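Local atomic coordinates of melanin biosynthesis protein TyrA, putative (Shewanella oneidensis, PDB entry 2IIZ), a protein that binds heme b and, as a member of the DyP-type peroxidase family, probably works as a heme-dependent dye-decolorizing peroxidase. Residues E155-R160 against E240-S245; S179-Q184 against I259-T264. One frame throughout, in Å; residues are numbered along the deposited sequence.

Contact 1. Residues E155-R160 against E240-S245; sequences ENPKGR and EILRQS. With HEM (protoporphyrin IX containing Fe), chain C.
Asn156 OD1 is gripped by the backbone N of Arg243 at 3.1 Å and by water 1, which donates to it. The loop that carries Asn156 follows the GXXDG motif of DyP-type peroxidases and here reaches strand 238-249 beside the heme. Arg243 N and O face away from strand 254-262, to which Leu242 and Gln244 are hydrogen-bonded. Asparagine suits this place because its amide offers an acceptor and a donor together: ND2 gives a bond of 2.8 Å to Arg243 O, which lies close to the amide plane, and the side chain thus pairs with one residue's backbone as a neighbouring strand would.

The Arg243 side chain crosses this amide, with the two planes 72° apart, and a bend at chi3 (-74°) turns its guanidinium toward the porphyrin. Pyrrole atom C3D of the heme lies over the guanidinium centre, 3.5 Å above its plane, while NH1 and NH2 both bond propionate oxygen O1A. NH1 also makes a salt bridge to Asp152. The other oxygen of that propionate, O2A, receives the backbone N of Glu155 at 3.1 Å.

Pro157, which has no backbone N-H to satisfy, sets CD on Leu242 CD1 at 3.9 Å and close to Ile241 O. Water 1 completes the junction: it also donates to Ile241 O and accepts from Arg243 NH2 at 2.8 Å.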
ATOM      1  N   GLU A 155      20.749  16.046  -5.085  1.00 37.19           N
ATOM      2  CA  GLU A 155      21.608  17.035  -4.408  1.00 37.49           C
ATOM      3  C   GLU A 155      21.476  17.017  -2.884  1.00 37.80           C
ATOM      4  O   GLU A 155      21.913  17.953  -2.207  1.00 37.56           O
ATOM      5  CB  GLU A 155      21.316  18.432  -4.942  1.00 37.38           C
ATOM      6  CG  GLU A 155      21.838  18.657  -6.358  1.00 42.53           C
ATOM      7  CD  GLU A 155      23.359  18.698  -6.425  1.00 45.73           C
ATOM      8  OE1 GLU A 155      23.962  19.548  -5.730  1.00 40.73           O
ATOM      9  OE2 GLU A 155      23.940  17.876  -7.175  1.00 46.10           O
ATOM     10  N   ASN A 156      20.877  15.957  -2.348  1.00 37.57           N
ATOM     11  CA  ASN A 156      20.904  15.718  -0.904  1.00 37.69           C
ATOM     12  C   ASN A 156      22.332  15.626  -0.380  1.00 35.67           C
ATOM     13  O   ASN A 156      23.225  15.195  -1.094  1.00 31.21           O
ATOM     14  CB  ASN A 156      20.180  14.407  -0.538  1.00 38.37           C
ATOM     15  CG  ASN A 156      18.813  14.625   0.124  1.00 36.43           C
ATOM     16  OD1 ASN A 156      18.363  15.748   0.360  1.00 36.15           O
ATOM     17  ND2 ASN A 156      18.154  13.516   0.440  1.00 30.36           N
ATOM     18  N   PRO A 157      22.544  16.035   0.879  1.00 37.18           N
ATOM     19  CA  PRO A 157      23.815  15.782   1.546  1.00 37.91           C
ATOM     20  C   PRO A 157      24.190  14.307   1.466  1.00 38.15           C
ATOM     21  O   PRO A 157      23.306  13.433   1.414  1.00 35.54           O
ATOM     22  CB  PRO A 157      23.537  16.178   3.001  1.00 38.62           C
ATOM     23  CG  PRO A 157      22.428  17.163   2.929  1.00 36.35           C
ATOM     24  CD  PRO A 157      21.598  16.767   1.747  1.00 38.39           C
ATOM     25  N   LYS A 158      25.492  14.043   1.460  1.00 37.88           N
ATOM     26  CA  LYS A 158      25.999  12.696   1.273  1.00 38.80           C
ATOM     27  C   LYS A 158      26.886  12.310   2.442  1.00 38.10           C
ATOM     28  O   LYS A 158      27.491  13.157   3.080  1.00 38.71           O
ATOM     29  CB  LYS A 158      26.774  12.613  -0.044  1.00 39.36           C
ATOM     30  CG  LYS A 158      25.967  13.021  -1.308  1.00 42.72           C
ATOM     31  CD  LYS A 158      25.002  11.928  -1.770  1.00 45.14           C
ATOM     32  CE  LYS A 158      24.414  12.221  -3.176  1.00 49.91           C
ATOM     33  NZ  LYS A 158      23.003  12.737  -3.168  1.00 40.95           N
ATOM     34  N   GLY A 159      26.958  11.018   2.721  1.00 39.18           N
ATOM     35  CA  GLY A 159      27.779  10.517   3.812  1.00 38.94           C
ATOM     36  C   GLY A 159      27.611  11.323   5.088  1.00 38.51           C
ATOM     37  O   GLY A 159      26.501  11.563   5.552  1.00 38.61           O
ATOM     38  N   ARG A 160      28.727  11.743   5.651  1.00 38.35           N
ATOM     39  CA  ARG A 160      28.740  12.419   6.941  1.00 40.04           C
ATOM     40  C   ARG A 160      28.163  13.812   6.893  1.00 38.43           C
ATOM     41  O   ARG A 160      27.774  14.343   7.928  1.00 40.65           O
ATOM     42  CB  ARG A 160      30.173  12.494   7.499  1.00 39.52           C
ATOM     43  CG  ARG A 160      30.552  11.264   8.297  1.00 44.39           C
ATOM     44  CD  ARG A 160      29.901  11.297   9.676  1.00 47.38           C
ATOM     45  NE  ARG A 160      29.093  10.110   9.943  1.00 48.16           N
ATOM     46  CZ  ARG A 160      28.373   9.920  11.049  1.00 54.47           C
ATOM     47  NH1 ARG A 160      28.351  10.840  12.014  1.00 53.53           N
ATOM     48  NH2 ARG A 160      27.665   8.797  11.195  1.00 57.95           N
ATOM     49  N   GLU A 240      21.046  24.195   3.533  1.00 36.85           N
ATOM     50  CA  GLU A 240      20.702  22.820   3.129  1.00 35.91           C
ATOM     51  C   GLU A 240      19.655  22.172   4.011  1.00 34.30           C
ATOM     52  O   GLU A 240      19.449  22.589   5.140  1.00 32.35           O
ATOM     53  CB  GLU A 240      21.962  21.937   3.143  1.00 37.08           C
ATOM     54  CG  GLU A 240      22.807  21.977   1.864  1.00 36.89           C
ATOM     55  CD  GLU A 240      24.128  21.237   2.027  1.00 37.61           C
ATOM     56  OE1 GLU A 240      25.044  21.801   2.663  1.00 29.63           O
ATOM     57  OE2 GLU A 240      24.251  20.091   1.524  1.00 37.75           O
ATOM     58  N   ILE A 241      18.996  21.147   3.475  1.00 34.24           N
ATOM     59  CA  ILE A 241      18.206  20.226   4.274  1.00 35.97           C
ATOM     60  C   ILE A 241      18.470  18.799   3.793  1.00 37.97           C
ATOM     61  O   ILE A 241      18.988  18.585   2.679  1.00 40.90           O
ATOM     62  CB  ILE A 241      16.691  20.503   4.188  1.00 36.66           C
ATOM     63  CG1 ILE A 241      16.217  20.533   2.737  1.00 37.19           C
ATOM     64  CG2 ILE A 241      16.337  21.812   4.877  1.00 42.16           C
ATOM     65  CD1 ILE A 241      14.790  20.063   2.579  1.00 35.18           C
ATOM     66  N   LEU A 242      18.118  17.824   4.623  1.00 36.44           N
ATOM     67  CA  LEU A 242      18.193  16.439   4.204  1.00 38.16           C
ATOM     68  C   LEU A 242      16.785  15.925   4.033  1.00 36.23           C
ATOM     69  O   LEU A 242      16.059  15.715   4.988  1.00 37.51           O
ATOM     70  CB  LEU A 242      18.976  15.576   5.200  1.00 38.81           C
ATOM     71  CG  LEU A 242      18.984  14.083   4.849  1.00 41.85           C
ATOM     72  CD1 LEU A 242      19.972  13.772   3.724  1.00 43.99           C
ATOM     73  CD2 LEU A 242      19.264  13.253   6.069  1.00 43.03           C
ATOM     74  N   ARG A 243      16.399  15.719   2.793  1.00 37.01           N
ATOM     75  CA  ARG A 243      15.058  15.242   2.512  1.00 36.41           C
ATOM     76  C   ARG A 243      15.015  13.746   2.561  1.00 37.29           C
ATOM     77  O   ARG A 243      15.982  13.078   2.195  1.00 37.93           O
ATOM     78  CB  ARG A 243      14.629  15.665   1.128  1.00 37.48           C
ATOM     79  CG  ARG A 243      14.378  17.127   0.977  1.00 35.21           C
ATOM     80  CD  ARG A 243      14.388  17.463  -0.498  1.00 41.39           C
ATOM     81  NE  ARG A 243      15.758  17.449  -1.022  1.00 36.94           N
ATOM     82  CZ  ARG A 243      16.109  17.130  -2.264  1.00 30.76           C
ATOM     83  NH1 ARG A 243      15.196  16.768  -3.168  1.00 39.73           N
ATOM     84  NH2 ARG A 243      17.388  17.171  -2.595  1.00 36.19           N
ATOM     85  N   GLN A 244      13.877  13.231   3.006  1.00 37.30           N
ATOM     86  CA  GLN A 244      13.654  11.811   3.108  1.00 37.36           C
ATOM     87  C   GLN A 244      12.347  11.442   2.431  1.00 37.58           C
ATOM     88  O   GLN A 244      11.725  10.476   2.841  1.00 38.05           O
ATOM     89  CB  GLN A 244      13.575  11.422   4.586  1.00 38.07           C
ATOM     90  CG  GLN A 244      14.904  11.484   5.348  1.00 36.03           C
ATOM     91  CD  GLN A 244      15.863  10.353   5.018  1.00 33.90           C
ATOM     92  OE1 GLN A 244      15.601   9.530   4.143  1.00 27.04           O
ATOM     93  NE2 GLN A 244      16.997  10.312   5.724  1.00 33.54           N
ATOM     94  N   SER A 245      11.940  12.209   1.410  1.00 36.60           N
ATOM     95  CA  SER A 245      10.604  12.063   0.814  1.00 36.74           C
ATOM     96  C   SER A 245      10.489  10.824  -0.035  1.00 35.25           C
ATOM     97  O   SER A 245      11.497  10.311  -0.516  1.00 37.80           O
ATOM     98  CB  SER A 245      10.284  13.231  -0.099  1.00 34.86           C
ATOM     99  OG  SER A 245      10.760  14.426   0.431  1.00 40.98           O
TER
HETATM  100  CHA HEM C 400      15.360  19.289  -5.567  1.00 32.19           C
HETATM  101  CHB HEM C 400      11.074  17.330  -6.566  1.00 28.51           C
HETATM  102  CHC HEM C 400       9.073  19.672  -2.906  1.00 30.85           C
HETATM  103  CHD HEM C 400      13.414  21.197  -1.552  1.00 30.50           C
HETATM  104  C1A HEM C 400      14.362  18.578  -6.180  1.00 37.29           C
HETATM  105  C2A HEM C 400      14.511  17.802  -7.393  1.00 29.86           C
HETATM  106  C3A HEM C 400      13.306  17.263  -7.655  1.00 30.40           C
HETATM  107  C4A HEM C 400      12.392  17.679  -6.625  1.00 28.44           C
HETATM  108  CMA HEM C 400      12.919  16.356  -8.834  1.00 30.12           C
HETATM  109  CAA HEM C 400      15.821  17.646  -8.203  1.00 33.95           C
HETATM  110  CBA HEM C 400      16.643  16.426  -7.740  1.00 34.73           C
HETATM  111  CGA HEM C 400      17.383  16.720  -6.455  1.00 34.44           C
HETATM  112  O1A HEM C 400      16.984  16.198  -5.372  1.00 25.83           O
HETATM  113  O2A HEM C 400      18.389  17.481  -6.494  1.00 35.77           O
HETATM  114  C1B HEM C 400      10.169  17.811  -5.672  1.00 21.14           C
HETATM  115  C2B HEM C 400       8.757  17.495  -5.679  1.00 25.79           C
HETATM  116  C3B HEM C 400       8.199  18.151  -4.654  1.00 28.26           C
HETATM  117  C4B HEM C 400       9.248  18.884  -3.989  1.00 27.03           C
HETATM  118  CMB HEM C 400       8.100  16.559  -6.720  1.00 34.93           C
HETATM  119  CAB HEM C 400       6.736  18.185  -4.185  1.00 30.78           C
HETATM  120  CBB HEM C 400       5.739  18.124  -5.057  1.00 39.88           C
HETATM  121  C1C HEM C 400      10.081  20.302  -2.246  1.00 28.02           C
HETATM  122  C2C HEM C 400       9.886  21.157  -1.105  1.00 30.05           C
HETATM  123  C3C HEM C 400      11.091  21.589  -0.720  1.00 30.86           C
HETATM  124  C4C HEM C 400      12.067  21.001  -1.617  1.00 24.42           C
HETATM  125  CMC HEM C 400       8.500  21.462  -0.515  1.00 32.43           C
HETATM  126  CAC HEM C 400      11.451  22.529   0.446  1.00 35.17           C
HETATM  127  CBC HEM C 400      10.559  23.098   1.268  1.00 37.61           C
HETATM  128  C1D HEM C 400      14.340  20.810  -2.482  1.00 31.64           C
HETATM  129  C2D HEM C 400      15.755  21.041  -2.362  1.00 32.26           C
HETATM  130  C3D HEM C 400      16.365  20.446  -3.617  1.00 36.95           C
HETATM  131  C4D HEM C 400      15.251  19.919  -4.361  1.00 36.39           C
HETATM  132  CMD HEM C 400      16.483  21.754  -1.202  1.00 36.77           C
HETATM  133  CAD HEM C 400      17.844  20.407  -4.033  1.00 36.72           C
HETATM  134  CBD HEM C 400      18.093  21.583  -4.964  1.00 36.79           C
HETATM  135  CGD HEM C 400      19.565  21.827  -5.201  1.00 39.04           C
HETATM  136  O1D HEM C 400      20.048  21.499  -6.329  1.00 41.41           O
HETATM  137  O2D HEM C 400      20.236  22.344  -4.270  1.00 26.96           O
HETATM  138  NA  HEM C 400      13.057  18.487  -5.731  1.00 23.70           N
HETATM  139  NB  HEM C 400      10.444  18.662  -4.624  1.00 29.20           N
HETATM  140  NC  HEM C 400      11.420  20.214  -2.544  1.00 24.03           N
HETATM  141  ND  HEM C 400      14.077  20.149  -3.666  1.00 34.86           N
HETATM  142 FE   HEM C 400      12.199  19.526  -4.276  1.00 31.37          FE
HETATM  143  O   HOH W   1      18.473  18.503  -0.427  1.00 21.95           O

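Contact 2. Residues S179-Q184 against I259-T264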
ATOM      1  N   SER A 179      16.564  16.157  15.371  1.00 33.00           N
ATOM      2  CA  SER A 179      16.352  16.858  14.093  1.00 33.59           C
ATOM      3  C   SER A 179      14.988  17.588  14.026  1.00 33.48           C
ATOM      4  O   SER A 179      13.998  17.159  14.630  1.00 31.31           O
ATOM      5  CB  SER A 179      16.486  15.841  12.945  1.00 34.50           C
ATOM      6  OG  SER A 179      16.437  16.452  11.677  1.00 34.79           O
ATOM      7  N   TYR A 180      14.940  18.694  13.289  1.00 34.74           N
ATOM      8  CA  TYR A 180      13.671  19.393  13.051  1.00 35.75           C
ATOM      9  C   TYR A 180      13.018  18.838  11.791  1.00 35.11           C
ATOM     10  O   TYR A 180      13.617  18.840  10.706  1.00 36.82           O
ATOM     11  CB  TYR A 180      13.864  20.906  12.945  1.00 35.09           C
ATOM     12  CG  TYR A 180      14.246  21.582  14.255  1.00 37.08           C
ATOM     13  CD1 TYR A 180      13.282  21.938  15.191  1.00 39.38           C
ATOM     14  CD2 TYR A 180      15.575  21.868  14.553  1.00 32.81           C
ATOM     15  CE1 TYR A 180      13.641  22.565  16.404  1.00 36.85           C
ATOM     16  CE2 TYR A 180      15.937  22.486  15.744  1.00 28.48           C
ATOM     17  CZ  TYR A 180      14.974  22.834  16.671  1.00 34.99           C
ATOM     18  OH  TYR A 180      15.358  23.455  17.858  1.00 32.03           O
ATOM     19  N   ILE A 181      11.787  18.366  11.937  1.00 32.94           N
ATOM     20  CA  ILE A 181      11.130  17.642  10.862  1.00 33.62           C
ATOM     21  C   ILE A 181       9.873  18.355  10.376  1.00 31.91           C
ATOM     22  O   ILE A 181       9.089  18.839  11.167  1.00 32.10           O
ATOM     23  CB  ILE A 181      10.841  16.196  11.324  1.00 34.14           C
ATOM     24  CG1 ILE A 181      12.188  15.551  11.694  1.00 40.19           C
ATOM     25  CG2 ILE A 181      10.086  15.399  10.249  1.00 38.32           C
ATOM     26  CD1 ILE A 181      12.151  14.094  11.925  1.00 42.09           C
ATOM     27  N   HIS A 182       9.694  18.421   9.060  1.00 30.76           N
ATOM     28  CA  HIS A 182       8.488  18.996   8.478  1.00 29.53           C
ATOM     29  C   HIS A 182       7.966  18.042   7.414  1.00 32.86           C
ATOM     30  O   HIS A 182       8.742  17.480   6.628  1.00 31.88           O
ATOM     31  CB  HIS A 182       8.767  20.348   7.846  1.00 28.45           C
ATOM     32  CG  HIS A 182       9.149  21.413   8.831  1.00 28.66           C
ATOM     33  ND1 HIS A 182      10.458  21.721   9.120  1.00 26.93           N
ATOM     34  CD2 HIS A 182       8.392  22.239   9.591  1.00 29.63           C
ATOM     35  CE1 HIS A 182      10.494  22.693  10.019  1.00 33.06           C
ATOM     36  NE2 HIS A 182       9.253  23.026  10.322  1.00 27.12           N
ATOM     37  N   VAL A 183       6.652  17.867   7.393  1.00 32.46           N
ATOM     38  CA  VAL A 183       6.028  16.901   6.519  1.00 34.96           C
ATOM     39  C   VAL A 183       4.920  17.618   5.737  1.00 35.63           C
ATOM     40  O   VAL A 183       4.068  18.313   6.327  1.00 36.80           O
ATOM     41  CB  VAL A 183       5.478  15.745   7.358  1.00 35.64           C
ATOM     42  CG1 VAL A 183       4.879  14.664   6.488  1.00 38.77           C
ATOM     43  CG2 VAL A 183       6.584  15.174   8.251  1.00 35.01           C
ATOM     44  N   GLN A 184       4.947  17.460   4.413  1.00 34.55           N
ATOM     45  CA  GLN A 184       3.888  17.962   3.544  1.00 34.64           C
ATOM     46  C   GLN A 184       3.426  16.809   2.683  1.00 34.14           C
ATOM     47  O   GLN A 184       4.224  16.235   1.956  1.00 33.86           O
ATOM     48  CB  GLN A 184       4.397  19.079   2.631  1.00 32.88           C
ATOM     49  CG  GLN A 184       4.827  20.359   3.334  1.00 39.27           C
ATOM     50  CD  GLN A 184       4.920  21.534   2.358  1.00 38.14           C
ATOM     51  OE1 GLN A 184       5.942  21.720   1.689  1.00 33.83           O
ATOM     52  NE2 GLN A 184       3.842  22.322   2.266  1.00 28.93           N
ATOM     53  N   ILE A 259       9.245  15.126   3.147  1.00 34.98           N
ATOM     54  CA  ILE A 259       9.788  15.144   4.488  1.00 35.69           C
ATOM     55  C   ILE A 259      11.114  15.884   4.495  1.00 36.54           C
ATOM     56  O   ILE A 259      12.024  15.502   3.781  1.00 38.10           O
ATOM     57  CB  ILE A 259       9.983  13.717   5.016  1.00 36.28           C
ATOM     58  CG1 ILE A 259       8.652  12.928   4.875  1.00 37.17           C
ATOM     59  CG2 ILE A 259      10.496  13.759   6.455  1.00 38.51           C
ATOM     60  CD1 ILE A 259       8.646  11.573   5.504  1.00 40.51           C
ATOM     61  N   SER A 260      11.210  16.943   5.299  1.00 37.42           N
ATOM     62  CA  SER A 260      12.473  17.641   5.522  1.00 37.16           C
ATOM     63  C   SER A 260      13.033  17.336   6.911  1.00 37.41           C
ATOM     64  O   SER A 260      12.286  17.266   7.881  1.00 37.19           O
ATOM     65  CB  SER A 260      12.286  19.136   5.395  1.00 37.65           C
ATOM     66  OG  SER A 260      13.449  19.843   5.835  1.00 41.14           O
ATOM     67  N   THR A 261      14.355  17.163   6.990  1.00 37.30           N
ATOM     68  CA  THR A 261      15.055  16.908   8.248  1.00 35.46           C
ATOM     69  C   THR A 261      16.238  17.852   8.317  1.00 34.52           C
ATOM     70  O   THR A 261      16.983  17.974   7.352  1.00 33.11           O
ATOM     71  CB  THR A 261      15.562  15.464   8.338  1.00 35.45           C
ATOM     72  OG1 THR A 261      16.653  15.267   7.425  1.00 37.59           O
ATOM     73  CG2 THR A 261      14.452  14.461   8.019  1.00 40.65           C
ATOM     74  N   CYS A 262      16.414  18.522   9.453  1.00 35.18           N
ATOM     75  CA  CYS A 262      17.380  19.609   9.542  1.00 34.79           C
ATOM     76  C   CYS A 262      17.695  19.977  10.990  1.00 35.81           C
ATOM     77  O   CYS A 262      16.865  19.810  11.879  1.00 37.65           O
ATOM     78  CB  CYS A 262      16.802  20.821   8.811  1.00 37.07           C
ATOM     79  SG  CYS A 262      17.968  22.171   8.482  1.00 30.13           S
ATOM     80  N   ARG A 263      18.897  20.483  11.234  1.00 36.60           N
ATOM     81  CA  ARG A 263      19.275  20.890  12.578  1.00 36.48           C
ATOM     82  C   ARG A 263      18.629  22.221  12.967  1.00 35.64           C
ATOM     83  O   ARG A 263      18.623  22.578  14.146  1.00 34.69           O
ATOM     84  CB  ARG A 263      20.787  21.004  12.706  1.00 38.61           C
ATOM     85  CG  ARG A 263      21.366  22.335  12.292  1.00 37.54           C
ATOM     86  CD  ARG A 263      22.811  22.172  11.915  1.00 43.93           C
ATOM     87  NE  ARG A 263      23.649  21.869  13.068  1.00 51.51           N
ATOM     88  CZ  ARG A 263      24.959  21.649  13.002  1.00 56.92           C
ATOM     89  NH1 ARG A 263      25.595  21.692  11.831  1.00 58.80           N
ATOM     90  NH2 ARG A 263      25.637  21.384  14.110  1.00 56.11           N
ATOM     91  N   THR A 264      18.103  22.948  11.976  1.00 34.17           N
ATOM     92  CA  THR A 264      17.365  24.194  12.222  1.00 32.82           C
ATOM     93  C   THR A 264      16.090  24.208  11.380  1.00 33.18           C
ATOM     94  O   THR A 264      16.106  23.755  10.231  1.00 32.90           O
ATOM     95  CB  THR A 264      18.231  25.450  11.944  1.00 31.85           C
ATOM     96  OG1 THR A 264      17.412  26.611  12.034  1.00 31.11           O
ATOM     97  CG2 THR A 264      18.869  25.419  10.564  1.00 31.90           C
TER
HETATM   98  O   HOH W   2      12.996  20.734   8.586  1.00 31.72           O
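His182 and Ser260 form a hydrogen-bonded pair within the ladder between antiparallel strands 179-188 and 254-262, with Ser260 N giving a straight bond (167°) to His182 O and His182 N bonding Ser260 O in return. This part is buried and closely packed. On one face Ile181 and Ile259 run alongside each other in the same direction, and their CG2 methyls meet at 4.2 Å; branched aliphatic residues suit an extended backbone. Thr261 shares this face and bonds Leu242 O. On the other face, imidazole and serine hydroxyl suit a buried spot by giving water 2 polar partners: it lies in the ring plane, 2.8 Å from His182 ND1, and also bonds Ser260 OG and Tyr180 O. The His182 ring stacks on Phe268 of helix 266-276.

Toward Arg263 and Thr264, both partly exposed, the ladder gives way to a turn. Tyr180 N still bonds Cys262 O, but Cys262 N has only weak bonds, to Tyr180 O and to Ser179 OG, whose stronger partner is Ala166 O. Tyr180 CG lies beside its backbone N (chi1 -69°), which brings the ring edge to this turn, CE2 meeting Arg263 O at 3.1 Å; the hydroxyl bonds Met82 N. Arg263 directs its CB away from the strand pair, and its NH2 forms a salt bridge with Glu171. Adjacent antiparallel strands with a helix packed on one face are typical of the ferredoxin-like α+β fold of DyP-type peroxidases.

The two contacts interleave along the chain, in the order 155-160, 179-184, 240-245, 259-264, and their centres lie about 11 Å apart. Both reach one large antiparallel sheet of the C-terminal DyP-type region, contact 1 through strand 238-249 and contact 2 through strands 179-188 and 254-262, the last running between the other two. The join is direct: Gln244 N lies 3.0 Å from Ile259 O, a probable hydrogen bond, and Ile241 CD1 packs on Ser260 OG. Contact 2 is a buried part of the sheet, its centre about 5 Å from that of the chain, whereas contact 1 ties a loop to strand 238-249 beside a heme propionate. Arg243, which binds that propionate, thus lies on a strand hydrogen-bonded to buried strand 254-262.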